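PDB 3QXZ: enoyl-CoA hydratase/isomerase from Mycobacterium abscessus, which probably hydrates or isomerises the carbon-carbon double bond of enoyl-CoA thioesters, as members of the crotonase-like enoyl-CoA hydratase/isomerase family do. Local coordinates for residues E11-G16 and P50-I55; V19-G24 and T58-A63; A42-D47 and V90-F95; P100-V105 and A120-L125; A201-P206 and R257-A262. All blocks are in the same frame, centred on the assembly; numbering follows the deposited sequence.

From the N terminus, contact 1 closes a loop of 33 residues between the tip of the first hairpin and the entry to strand 54-59. Contact 2, also spanning 33 residues, pairs strand 17-23 with the far end of 54-59, and contact 3 brings helix 33-48 against the loop at 90-95. The segments of these three alternate along the chain, so each crosses the other two; contacts 1 and 3 share the potassium ion. Contact 4 follows in series, a short 14-residue connection that joins strands 101-105 and 122-126. Contact 5 comes last, folding the C-terminal tail onto the junction of helices 186-203 and 206-222, where it meets contact 1 at Arg53.

Contact 1: residues E11-G16 and P50-I55; sequences EEIRDG and PAVRVI. With K (potassium ion), chain D; EDO (1,2-ethanediol), chain H.
The carbonyl oxygen of Gly16 is shared by two successive backbone N-H groups. Arg53 N reaches Gly16 O at 2.7 Å with 152° at the hydrogen, whereas Val54 N makes a weak bond to the same oxygen at 3.4 Å. Gly16 also makes a CA-H...O contact, its CA 3.3 Å from Ala51 O. Its backbone (phi 85°, psi -3°) is a glycine conformation, in which a CB would press on the preceding carbonyl oxygen. With Asp15 it forms a type I'-like turn, the bend of the beta-hairpin between strands 8-14 and 17-23 at one edge of the main sheet of the crotonase fold. This bend meets the loop leading into strand 54-59. Beside it the Ile13 and Val52 side chains meet nearly perpendicular, Ile13 CG2 to Val52 CG2 4.0 Å; the Val52 rotamer sets CG1 anti to the backbone N and turns CG2 to Ile13. Val52 O binds the potassium ion at 2.6 Å, joined by Leu46 O, Asp47 O, Asp49 O, Thr99 OG1 and a water. The Arg53 chain, bent at chi2 and chi3, leads away to give NE to O2 of a 1,2-ethanediol at 2.9 Å and NH2 to Val204 O.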
# COMPACT_ATOMS: atom_id res chain seq x y z
N GLU A 11 -11.61 19.56 24.83
CA GLU A 11 -12.41 19.70 23.62
C GLU A 11 -12.80 21.15 23.39
O GLU A 11 -13.24 21.85 24.32
CB GLU A 11 -13.65 18.82 23.70
CG GLU A 11 -14.54 18.90 22.45
CD GLU A 11 -15.77 18.05 22.58
OE1 GLU A 11 -15.64 16.85 22.93
OE2 GLU A 11 -16.88 18.58 22.36
N GLU A 12 -12.64 21.60 22.16
CA GLU A 12 -13.08 22.94 21.74
C GLU A 12 -13.66 22.84 20.34
O GLU A 12 -13.01 22.28 19.46
CB GLU A 12 -11.90 23.91 21.75
CG GLU A 12 -12.27 25.37 21.44
CD GLU A 12 -11.04 26.25 21.32
OE1 GLU A 12 -10.14 26.15 22.19
OE2 GLU A 12 -10.96 27.04 20.35
N ILE A 13 -14.85 23.39 20.13
CA ILE A 13 -15.50 23.39 18.82
C ILE A 13 -15.67 24.82 18.37
O ILE A 13 -16.26 25.63 19.10
CB ILE A 13 -16.87 22.71 18.84
CG1 ILE A 13 -16.79 21.32 19.50
CG2 ILE A 13 -17.46 22.67 17.41
CD1 ILE A 13 -18.14 20.65 19.69
N ARG A 14 -15.16 25.14 17.19
CA ARG A 14 -15.31 26.48 16.62
C ARG A 14 -15.37 26.41 15.11
O ARG A 14 -14.55 25.75 14.47
CB ARG A 14 -14.17 27.39 17.08
N ASP A 15 -16.38 27.07 14.54
CA ASP A 15 -16.54 27.21 13.09
C ASP A 15 -16.45 25.87 12.36
O ASP A 15 -15.77 25.74 11.35
CB ASP A 15 -15.53 28.22 12.52
CG ASP A 15 -15.65 29.60 13.15
OD1 ASP A 15 -16.77 29.98 13.55
OD2 ASP A 15 -14.62 30.29 13.25
N GLY A 16 -17.14 24.87 12.90
CA GLY A 16 -17.23 23.57 12.25
C GLY A 16 -16.10 22.60 12.53
O GLY A 16 -16.16 21.48 12.04
N PRO A 50 -24.17 17.51 13.91
CA PRO A 50 -24.17 17.96 12.51
C PRO A 50 -23.31 19.20 12.29
O PRO A 50 -22.86 19.44 11.17
CB PRO A 50 -25.65 18.29 12.24
CG PRO A 50 -26.20 18.60 13.57
CD PRO A 50 -25.51 17.67 14.52
N ALA A 51 -23.06 19.95 13.36
CA ALA A 51 -22.28 21.18 13.28
C ALA A 51 -20.78 20.92 13.17
O ALA A 51 -20.02 21.82 12.85
CB ALA A 51 -22.58 22.06 14.48
N VAL A 52 -20.36 19.69 13.47
CA VAL A 52 -18.94 19.34 13.45
C VAL A 52 -18.60 18.69 12.10
O VAL A 52 -19.06 17.58 11.78
CB VAL A 52 -18.53 18.43 14.62
CG1 VAL A 52 -17.06 17.98 14.47
CG2 VAL A 52 -18.72 19.15 15.97
N ARG A 53 -17.82 19.42 11.31
CA ARG A 53 -17.40 18.99 9.97
C ARG A 53 -16.11 18.17 9.97
O ARG A 53 -15.94 17.29 9.10
CB ARG A 53 -17.24 20.20 9.04
CG ARG A 53 -18.56 20.95 8.73
CD ARG A 53 -19.61 20.11 7.99
NE ARG A 53 -18.94 19.31 6.98
CZ ARG A 53 -18.46 19.75 5.83
NH1 ARG A 53 -18.70 20.99 5.38
NH2 ARG A 53 -17.76 18.91 5.08
N VAL A 54 -15.22 18.45 10.92
CA VAL A 54 -13.91 17.80 10.99
C VAL A 54 -13.50 17.75 12.45
O VAL A 54 -13.78 18.70 13.21
CB VAL A 54 -12.80 18.59 10.20
CG1 VAL A 54 -11.47 17.86 10.22
CG2 VAL A 54 -13.21 18.87 8.79
N ILE A 55 -12.81 16.67 12.81
CA ILE A 55 -12.21 16.51 14.13
C ILE A 55 -10.70 16.52 13.99
O ILE A 55 -10.15 15.79 13.16
CB ILE A 55 -12.66 15.20 14.79
CG1 ILE A 55 -14.19 15.16 14.96
CG2 ILE A 55 -11.94 14.97 16.12
CD1 ILE A 55 -14.79 13.75 15.08
K K D . -20.26 15.40 12.70
C1 EDO H . -19.58 14.54 7.86
O1 EDO H . -18.74 14.76 6.72
C2 EDO H . -19.35 15.72 8.79
O2 EDO H . -19.93 16.93 8.24
O HOH W 1 -22.12 15.18 10.72

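Contact 2: residues V19-G24 and T58-A63; sequences VLTLHG and TGAPPA
Residues 19-23 and 58-60 run in parallel register, Thr21 beside Thr58 and Leu22 beside Gly59, and the strand directions differ by 37°. Three backbone hydrogen bonds fix that register: Thr58 N to Leu20 O, Leu22 N to Thr58 O and Ala60 N to Leu22 O, each 2.9 Å. In the first two Thr58 gives to Leu20 and receives from Leu22, the residues flanking its partner Thr21, as parallel pairing requires, and the third continues the pattern past the end of the second strand. Thr21 CA adds a CA-H...O contact of 3.2 Å to Thr58 O. These strands are the two beta elements of a beta-alpha-beta unit, linked through helix 33-48, and they lie next to each other in the main sheet. On one sheet face Thr21 and Thr58 project together in one direction, with Thr21 OG1 3.6 Å from Thr58 CG2. Thr58 OG1 is anti to the backbone N (chi1 -157°), which leaves CG2 between the N and the carbonyl carbon; the hydroxyl is hydrogen-bonded to Ala104 O on the next strand. Val19 CG1 approaches the Thr58 CG2 methyl at 4.1 Å. From the other branch, Thr21 CG2 lies 3.6 Å from Ala60 N. Leu22 is on the opposite face, where Leu35 of helix 33-48 packs against it. At the end of the pairing Ala60 CB comes obliquely to the His23 ring, 3.7 Å from ND1, while the ring itself stacks with His10.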
# COMPACT_ATOMS: atom_id res chain seq x y z
N VAL A 19 -11.54 20.38 18.07
CA VAL A 19 -10.18 20.02 18.43
C VAL A 19 -10.22 19.27 19.75
O VAL A 19 -10.72 19.79 20.77
CB VAL A 19 -9.24 21.26 18.53
CG1 VAL A 19 -7.82 20.82 18.89
CG2 VAL A 19 -9.23 22.04 17.22
N LEU A 20 -9.72 18.04 19.73
CA LEU A 20 -9.51 17.22 20.91
C LEU A 20 -8.04 17.22 21.28
O LEU A 20 -7.18 16.92 20.42
CB LEU A 20 -9.97 15.79 20.65
CG LEU A 20 -11.46 15.58 20.41
CD1 LEU A 20 -11.71 14.16 20.00
CD2 LEU A 20 -12.26 15.92 21.69
N THR A 21 -7.74 17.55 22.54
CA THR A 21 -6.36 17.60 23.00
C THR A 21 -6.12 16.61 24.12
O THR A 21 -6.84 16.61 25.13
CB THR A 21 -5.99 19.03 23.49
OG1 THR A 21 -6.26 19.96 22.44
CG2 THR A 21 -4.51 19.09 23.85
N LEU A 22 -5.10 15.76 23.94
CA LEU A 22 -4.66 14.82 24.96
C LEU A 22 -3.76 15.61 25.89
O LEU A 22 -2.70 16.07 25.49
CB LEU A 22 -3.90 13.64 24.32
CG LEU A 22 -4.62 12.92 23.18
CD1 LEU A 22 -3.68 11.90 22.54
CD2 LEU A 22 -5.89 12.25 23.64
N HIS A 23 -4.20 15.77 27.14
CA HIS A 23 -3.56 16.72 28.06
C HIS A 23 -3.08 16.05 29.34
O HIS A 23 -3.86 15.86 30.29
CB HIS A 23 -4.52 17.87 28.37
CG HIS A 23 -3.96 18.90 29.30
ND1 HIS A 23 -3.29 20.02 28.85
CD2 HIS A 23 -3.96 18.99 30.65
CE1 HIS A 23 -2.91 20.75 29.88
NE2 HIS A 23 -3.31 20.14 30.99
N GLY A 24 -1.80 15.68 29.37
CA GLY A 24 -1.16 15.09 30.55
C GLY A 24 0.28 15.55 30.66
O GLY A 24 1.20 14.76 30.41
N THR A 58 -4.95 16.17 18.79
CA THR A 58 -3.61 16.70 19.04
C THR A 58 -3.22 16.49 20.51
O THR A 58 -4.06 16.06 21.30
CB THR A 58 -3.52 18.18 18.59
OG1 THR A 58 -2.16 18.52 18.33
CG2 THR A 58 -4.16 19.13 19.60
N GLY A 59 -1.96 16.75 20.85
CA GLY A 59 -1.50 16.64 22.24
C GLY A 59 -1.00 17.94 22.82
O GLY A 59 -0.54 18.83 22.10
N ALA A 60 -1.07 18.05 24.14
CA ALA A 60 -0.47 19.20 24.83
C ALA A 60 1.04 19.16 24.60
O ALA A 60 1.67 18.16 24.89
CB ALA A 60 -0.78 19.15 26.32
N PRO A 61 1.63 20.26 24.08
CA PRO A 61 3.07 20.24 23.81
C PRO A 61 3.88 19.89 25.07
O PRO A 61 3.48 20.25 26.18
CB PRO A 61 3.36 21.68 23.34
CG PRO A 61 2.10 22.09 22.69
CD PRO A 61 1.00 21.48 23.54
N PRO A 62 5.04 19.23 24.90
CA PRO A 62 5.75 18.98 23.64
C PRO A 62 5.42 17.65 22.96
O PRO A 62 6.06 17.31 21.96
CB PRO A 62 7.22 18.98 24.09
CG PRO A 62 7.16 18.37 25.46
CD PRO A 62 5.84 18.78 26.07
N ALA A 63 4.47 16.89 23.48
CA ALA A 63 4.24 15.54 22.96
C ALA A 63 2.86 15.38 22.34
O ALA A 63 1.95 16.18 22.59
CB ALA A 63 4.44 14.53 24.07

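Contact 3: residues A42-D47 and V90-F95; sequences AYQRLD and VQPAAF. With K (potassium ion), chain D; EDO (1,2-ethanediol), chain I.
Tyr43 supplies the tightly packed part of this contact, its ring fitted among Val90, Pro92 and Ala94. Ala94 CA stands 4.2 Å above one face, offset toward the rim, and Ala94 CB touches Tyr43 CZ at 3.9 Å. Pro92 O comes instead at the ring edge, near its plane, 3.6 Å from Tyr43 CD2. This carbonyl oxygen is buried and has no hydrogen-bond partner in the model. Val90 CG1 approaches obliquely, 4.1 Å from Tyr43 CE2. No hydrogen bond crosses between the segments, so apolar contact carries this half. The looser side lies at Gln44, one residue on along the helix and partly exposed. Its chain is bent at chi2 (64°), bringing OE1 within 3.7 Å of Pro92 CG, on the proline that follows a cis peptide. Here a 1,2-ethanediol, probably from the crystallisation liquor, lies beside the amide: its O1 donates to Gln44 OE1 at 2.8 Å, and its O2 accepts from Gln44 NE2 at 2.9 Å. The same O2 donates to Asp47 OD2 at 2.6 Å, so one small molecule links two helix side chains a turn apart. At this end of the helix Leu46 O and Asp47 O bind the potassium ion. Helix 33-48 rests on the crotonase-fold sheet, with Tyr43 against Ile55 and Leu57 of strand 54-59 and Ala42 and Leu46 against Leu20 of strand 17-23; the loop at 90-95 is tied on by Ala94 O to Lys213 of helix 206-222.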
# COMPACT_ATOMS: atom_id res chain seq x y z
N ALA A 42 -16.10 10.82 22.89
CA ALA A 42 -16.02 12.10 22.18
C ALA A 42 -16.14 11.89 20.68
O ALA A 42 -16.86 12.63 20.01
CB ALA A 42 -14.74 12.84 22.52
N TYR A 43 -15.44 10.90 20.13
CA TYR A 43 -15.58 10.57 18.71
C TYR A 43 -17.05 10.34 18.35
O TYR A 43 -17.54 10.86 17.34
CB TYR A 43 -14.77 9.33 18.34
CG TYR A 43 -13.32 9.58 18.05
CD1 TYR A 43 -12.86 10.81 17.57
CD2 TYR A 43 -12.39 8.57 18.22
CE1 TYR A 43 -11.52 11.02 17.26
CE2 TYR A 43 -11.03 8.77 17.93
CZ TYR A 43 -10.62 10.00 17.47
OH TYR A 43 -9.29 10.21 17.14
N GLN A 44 -17.77 9.56 19.15
CA GLN A 44 -19.15 9.24 18.83
C GLN A 44 -20.05 10.49 18.87
O GLN A 44 -20.84 10.75 17.94
CB GLN A 44 -19.71 8.16 19.75
CG GLN A 44 -21.13 7.72 19.32
CD GLN A 44 -21.13 7.07 17.95
OE1 GLN A 44 -20.58 5.98 17.77
NE2 GLN A 44 -21.72 7.75 16.96
N ARG A 45 -19.91 11.29 19.92
CA ARG A 45 -20.74 12.48 20.08
C ARG A 45 -20.44 13.49 18.97
O ARG A 45 -21.37 14.07 18.40
CB ARG A 45 -20.51 13.09 21.47
CG ARG A 45 -21.19 14.43 21.67
CD ARG A 45 -21.05 14.92 23.11
NE ARG A 45 -19.69 14.77 23.62
CZ ARG A 45 -18.67 15.56 23.30
NH1 ARG A 45 -18.84 16.59 22.47
NH2 ARG A 45 -17.47 15.31 23.82
N LEU A 46 -19.16 13.70 18.67
CA LEU A 46 -18.77 14.67 17.66
C LEU A 46 -19.19 14.20 16.28
O LEU A 46 -19.58 15.01 15.43
CB LEU A 46 -17.26 14.96 17.73
CG LEU A 46 -16.79 15.66 19.02
CD1 LEU A 46 -15.28 15.68 19.06
CD2 LEU A 46 -17.36 17.06 19.13
N ASP A 47 -19.12 12.89 16.03
CA ASP A 47 -19.59 12.36 14.76
C ASP A 47 -21.08 12.66 14.57
O ASP A 47 -21.51 13.05 13.47
CB ASP A 47 -19.32 10.85 14.63
CG ASP A 47 -19.39 10.36 13.20
OD1 ASP A 47 -19.03 11.12 12.28
OD2 ASP A 47 -19.78 9.21 13.00
N VAL A 90 -10.10 2.27 22.33
CA VAL A 90 -10.83 3.44 21.84
C VAL A 90 -11.86 2.95 20.83
O VAL A 90 -11.48 2.44 19.76
CB VAL A 90 -9.89 4.48 21.21
CG1 VAL A 90 -10.70 5.62 20.58
CG2 VAL A 90 -8.93 5.01 22.25
N GLN A 91 -13.13 3.07 21.18
CA GLN A 91 -14.23 2.62 20.35
C GLN A 91 -15.34 3.67 20.43
O GLN A 91 -15.71 4.11 21.52
CB GLN A 91 -14.73 1.24 20.82
CG GLN A 91 -13.66 0.15 20.68
CD GLN A 91 -14.13 -1.21 21.14
OE1 GLN A 91 -15.23 -1.65 20.79
NE2 GLN A 91 -13.29 -1.90 21.91
N PRO A 92 -15.86 4.12 19.27
CA PRO A 92 -15.47 3.72 17.92
C PRO A 92 -14.09 4.24 17.56
O PRO A 92 -13.59 5.21 18.18
CB PRO A 92 -16.51 4.43 17.05
CG PRO A 92 -16.87 5.64 17.82
CD PRO A 92 -16.91 5.14 19.25
N ALA A 93 -13.50 3.61 16.55
CA ALA A 93 -12.21 4.06 15.99
C ALA A 93 -12.52 5.24 15.07
O ALA A 93 -13.62 5.35 14.50
CB ALA A 93 -11.58 2.95 15.20
N ALA A 94 -11.55 6.12 14.89
CA ALA A 94 -11.76 7.30 14.05
C ALA A 94 -12.21 6.91 12.63
O ALA A 94 -13.04 7.61 12.03
CB ALA A 94 -10.50 8.15 14.01
N PHE A 95 -11.67 5.80 12.11
CA PHE A 95 -11.98 5.38 10.73
C PHE A 95 -13.40 4.79 10.58
O PHE A 95 -13.80 4.48 9.46
CB PHE A 95 -10.89 4.43 10.17
CG PHE A 95 -10.75 3.16 10.92
CD1 PHE A 95 -11.67 2.12 10.75
CD2 PHE A 95 -9.70 2.99 11.82
CE1 PHE A 95 -11.55 0.93 11.49
CE2 PHE A 95 -9.57 1.81 12.56
CZ PHE A 95 -10.48 0.78 12.40
K K D . -20.26 15.40 12.70
C1 EDO I . -19.43 5.15 14.52
O1 EDO I . -20.20 4.43 15.49
C2 EDO I . -20.36 5.95 13.61
O2 EDO I . -20.80 7.14 14.28
O HOH W 1 -22.12 15.18 10.72

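Contact 4: residues P100-V105 and A120-L125; sequences PVIAAV and ADIRIL
Strands 101-105 and 122-125 are parallel neighbours in the main sheet of the crotonase fold, their axes 4.8 Å apart and 12° from parallel. Backbone hydrogen bonds zigzag between them: Ala103 N to Ile122 O at 2.9 Å, Ile124 N to Ala103 O at 3.0 Å and Val105 N to Ile124 O at 2.8 Å. Where regular pairing begins, Val101 O takes Asp121 N and, weakly, Ile122 N. A side-chain bond extends the pairing further back, as Asp121 OD2 accepts Val101 N at 2.8 Å on its anti side, 24° out of the carboxylate plane. The torsion of Asp121 sets CG beside its own backbone N (chi1 -58°), which turns the carboxylate to Val101. Lys213 forms a salt bridge to that same oxygen, and Trp217 NE1 bonds OD1, so this buried carboxylate is well satisfied. Apolar contacts divide between two faces. Ile102, Ile122, Ala104 and Ile124 share one, where helix 186-203 packs on Ile102, Ala104 and Ile122. On the other, Ala103 and Val105 pair with Arg123 and Leu125, Val105 CB lying 3.7 Å from Leu125 CD1. Ala103 CB also meets Ala120 CB, from the loop before the strand, at 3.7 Å. A second subunit packs its Ala157 on Arg123 and its Ala160 on Asp121. The Arg123 guanidinium folds back past the start of its strand, NH1 hydrogen-bonded to Ala120 O at 2.8 Å from above the carbonyl plane.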
# COMPACT_ATOMS: atom_id res chain seq x y z
N PRO A 100 -14.48 13.37 8.97
CA PRO A 100 -13.03 13.29 8.80
C PRO A 100 -12.28 13.60 10.09
O PRO A 100 -12.70 14.48 10.88
CB PRO A 100 -12.74 14.37 7.75
CG PRO A 100 -13.99 14.40 6.92
CD PRO A 100 -15.10 14.24 7.95
N VAL A 101 -11.18 12.87 10.30
CA VAL A 101 -10.34 13.03 11.49
C VAL A 101 -8.91 13.25 11.03
O VAL A 101 -8.36 12.42 10.29
CB VAL A 101 -10.43 11.79 12.40
CG1 VAL A 101 -9.44 11.91 13.57
CG2 VAL A 101 -11.85 11.63 12.96
N ILE A 102 -8.31 14.35 11.47
CA ILE A 102 -6.91 14.66 11.21
C ILE A 102 -6.14 14.61 12.52
O ILE A 102 -6.54 15.24 13.51
CB ILE A 102 -6.77 16.09 10.63
CG1 ILE A 102 -7.57 16.24 9.32
CG2 ILE A 102 -5.28 16.45 10.42
CD1 ILE A 102 -7.70 17.71 8.83
N ALA A 103 -5.06 13.83 12.56
CA ALA A 103 -4.17 13.78 13.72
C ALA A 103 -3.03 14.76 13.51
O ALA A 103 -2.19 14.60 12.58
CB ALA A 103 -3.67 12.36 13.96
N ALA A 104 -3.04 15.80 14.34
CA ALA A 104 -1.96 16.79 14.38
C ALA A 104 -0.96 16.29 15.41
O ALA A 104 -1.07 16.57 16.61
CB ALA A 104 -2.53 18.17 14.75
N VAL A 105 -0.04 15.45 14.92
CA VAL A 105 0.92 14.75 15.78
C VAL A 105 2.09 15.71 16.03
O VAL A 105 3.09 15.73 15.31
CB VAL A 105 1.35 13.40 15.18
CG1 VAL A 105 2.24 12.66 16.13
CG2 VAL A 105 0.11 12.54 14.86
N ALA A 120 -6.56 7.84 12.35
CA ALA A 120 -6.99 9.07 11.68
C ALA A 120 -6.88 8.93 10.15
O ALA A 120 -6.09 8.13 9.63
CB ALA A 120 -6.17 10.28 12.15
N ASP A 121 -7.68 9.71 9.43
CA ASP A 121 -7.59 9.72 7.97
C ASP A 121 -6.26 10.27 7.48
O ASP A 121 -5.69 9.78 6.50
CB ASP A 121 -8.74 10.55 7.40
CG ASP A 121 -10.08 10.05 7.83
OD1 ASP A 121 -10.33 8.84 7.64
OD2 ASP A 121 -10.88 10.84 8.38
N ILE A 122 -5.80 11.30 8.17
CA ILE A 122 -4.68 12.13 7.73
C ILE A 122 -3.80 12.39 8.95
O ILE A 122 -4.32 12.63 10.06
CB ILE A 122 -5.22 13.45 7.14
CG1 ILE A 122 -6.07 13.18 5.88
CG2 ILE A 122 -4.08 14.48 6.88
CD1 ILE A 122 -7.06 14.33 5.49
N ARG A 123 -2.49 12.32 8.77
CA ARG A 123 -1.52 12.61 9.84
C ARG A 123 -0.50 13.64 9.38
O ARG A 123 0.08 13.53 8.30
CB ARG A 123 -0.76 11.34 10.27
CG ARG A 123 -1.49 10.51 11.32
CD ARG A 123 -0.93 9.08 11.48
NE ARG A 123 -1.10 8.34 10.23
CZ ARG A 123 -2.26 7.91 9.77
NH1 ARG A 123 -3.39 8.04 10.48
NH2 ARG A 123 -2.30 7.37 8.57
N ILE A 124 -0.29 14.63 10.24
CA ILE A 124 0.81 15.59 10.06
C ILE A 124 1.70 15.40 11.27
O ILE A 124 1.22 15.50 12.42
CB ILE A 124 0.28 17.03 9.96
CG1 ILE A 124 -0.68 17.17 8.76
CG2 ILE A 124 1.45 18.03 9.84
CD1 ILE A 124 -1.34 18.56 8.69
N LEU A 125 2.98 15.11 11.03
CA LEU A 125 3.94 14.80 12.12
C LEU A 125 5.01 15.86 12.31
O LEU A 125 5.50 16.45 11.34
CB LEU A 125 4.60 13.42 11.90
CG LEU A 125 3.91 12.19 12.49
CD1 LEU A 125 2.51 11.97 11.93
CD2 LEU A 125 4.78 10.93 12.24

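Contact 5: residues A201-P206 and R257-A262; sequences ATNVAP and RPPRWA. With EDO (1,2-ethanediol), chain H.
Residues 201-206 run out of one helix and into the next: Asn203 ends helix 186-203, Val204 leaves helical angles, and Ala205 takes the N-cap position of helix 206-222. Against this junction between two helices lies an extended C-terminal tail with no regular structure, its Pro258 and Pro259 in polyproline-like conformation; both belong to the C-terminal helical part of the crotonase fold. Trp261 carries the contact, its ring lying between Ala205 and its own segment's Pro259. With chi1 at -54°, Trp261 CG lies beside its backbone N, which lays the indole over Ala205. Ala205 CA sits 3.6 Å above one face, over the centre, and Ala205 CB makes a CH-pi contact 3.7 Å from the six-membered centroid, 8° off the normal. Pro259 CB covers the opposite face at 3.5 Å above the plane, offset toward the rim. At the ring edge Asn203 O approaches CZ2 of Trp261 to 3.5 Å, near the ring plane. Separately, Trp261 CB meets Pro206 CD at 3.5 Å. The indole N-H gives a weak bond, Trp261 NE1 to Thr202 O at 3.1 Å, with 133° at the hydrogen. Arg137 of a second subunit packs against Trp261 and Asn203, so the junction is also part of the interface. Asn203 OD1 touches Pro259 CD, whereas its ND2 is bonded to Asp199 within the helix. One water bridges the two backbones, donating to Thr202 O and to Pro259 O, each at 2.7 Å.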
# COMPACT_ATOMS: atom_id res chain seq x y z
N ALA A 201 -14.20 22.13 6.08
CA ALA A 201 -15.45 22.62 6.65
C ALA A 201 -16.11 23.65 5.74
O ALA A 201 -17.34 23.68 5.63
CB ALA A 201 -15.23 23.21 8.01
N THR A 202 -15.30 24.46 5.08
CA THR A 202 -15.81 25.51 4.20
C THR A 202 -16.12 24.97 2.80
O THR A 202 -17.21 25.22 2.26
CB THR A 202 -14.79 26.64 4.11
OG1 THR A 202 -14.57 27.13 5.43
CG2 THR A 202 -15.32 27.78 3.21
N ASN A 203 -15.19 24.22 2.21
CA ASN A 203 -15.22 23.97 0.77
C ASN A 203 -15.57 22.57 0.33
O ASN A 203 -15.68 22.33 -0.87
CB ASN A 203 -13.90 24.39 0.15
CG ASN A 203 -13.67 25.87 0.27
OD1 ASN A 203 -14.53 26.67 -0.11
ND2 ASN A 203 -12.55 26.25 0.85
N VAL A 204 -15.77 21.66 1.29
CA VAL A 204 -16.13 20.27 0.96
C VAL A 204 -17.55 20.01 1.46
O VAL A 204 -17.88 20.32 2.60
CB VAL A 204 -15.13 19.28 1.60
CG1 VAL A 204 -15.62 17.83 1.47
CG2 VAL A 204 -13.73 19.47 0.98
N ALA A 205 -18.41 19.47 0.60
CA ALA A 205 -19.81 19.27 0.98
C ALA A 205 -19.91 18.24 2.12
O ALA A 205 -19.18 17.24 2.11
CB ALA A 205 -20.64 18.82 -0.21
N PRO A 206 -20.81 18.45 3.10
CA PRO A 206 -20.86 17.52 4.25
C PRO A 206 -21.17 16.08 3.87
O PRO A 206 -20.48 15.16 4.33
CB PRO A 206 -21.98 18.11 5.15
CG PRO A 206 -22.55 19.27 4.40
CD PRO A 206 -21.69 19.62 3.25
N ARG A 257 -17.98 32.57 -5.30
CA ARG A 257 -18.43 32.79 -3.92
C ARG A 257 -18.30 31.49 -3.12
O ARG A 257 -18.25 30.41 -3.71
CB ARG A 257 -19.88 33.29 -3.91
CG ARG A 257 -20.89 32.28 -4.44
CD ARG A 257 -22.32 32.82 -4.51
NE ARG A 257 -23.17 31.87 -5.23
CZ ARG A 257 -23.68 30.77 -4.68
NH1 ARG A 257 -23.46 30.48 -3.41
NH2 ARG A 257 -24.42 29.94 -5.42
N PRO A 258 -18.25 31.57 -1.77
CA PRO A 258 -18.21 30.33 -0.98
C PRO A 258 -19.49 29.52 -1.15
O PRO A 258 -20.57 30.10 -1.26
CB PRO A 258 -18.08 30.82 0.47
CG PRO A 258 -17.50 32.21 0.35
CD PRO A 258 -18.18 32.76 -0.89
N PRO A 259 -19.38 28.18 -1.17
CA PRO A 259 -20.60 27.38 -1.28
C PRO A 259 -21.43 27.46 0.00
O PRO A 259 -20.88 27.58 1.09
CB PRO A 259 -20.06 25.97 -1.53
CG PRO A 259 -18.69 25.96 -0.91
CD PRO A 259 -18.15 27.36 -1.12
N ARG A 260 -22.75 27.42 -0.16
CA ARG A 260 -23.69 27.42 0.96
C ARG A 260 -24.25 26.02 1.10
O ARG A 260 -25.32 25.72 0.58
CB ARG A 260 -24.81 28.45 0.72
CG ARG A 260 -24.30 29.84 0.50
CD ARG A 260 -25.43 30.83 0.31
NE ARG A 260 -24.91 32.18 0.14
CZ ARG A 260 -25.58 33.29 0.44
NH1 ARG A 260 -26.82 33.24 0.93
NH2 ARG A 260 -25.00 34.47 0.26
N TRP A 261 -23.51 25.15 1.78
CA TRP A 261 -23.93 23.76 1.86
C TRP A 261 -25.15 23.57 2.76
O TRP A 261 -25.23 24.18 3.84
CB TRP A 261 -22.79 22.88 2.38
CG TRP A 261 -21.49 22.95 1.66
CD1 TRP A 261 -20.29 23.26 2.23
CD2 TRP A 261 -21.22 22.63 0.28
NE1 TRP A 261 -19.28 23.17 1.29
CE2 TRP A 261 -19.82 22.78 0.09
CE3 TRP A 261 -22.02 22.25 -0.81
CZ2 TRP A 261 -19.21 22.54 -1.15
CZ3 TRP A 261 -21.41 22.03 -2.05
CH2 TRP A 261 -20.02 22.18 -2.20
N ALA A 262 -26.07 22.72 2.32
CA ALA A 262 -27.26 22.38 3.12
C ALA A 262 -27.13 21.03 3.81
O ALA A 262 -27.78 20.78 4.82
CB ALA A 262 -28.50 22.39 2.25
C1 EDO H . -19.58 14.54 7.86
O1 EDO H . -18.74 14.76 6.72
C2 EDO H . -19.35 15.72 8.79
O2 EDO H . -19.93 16.93 8.24
O HOH W 2 -18.64 27.53 2.52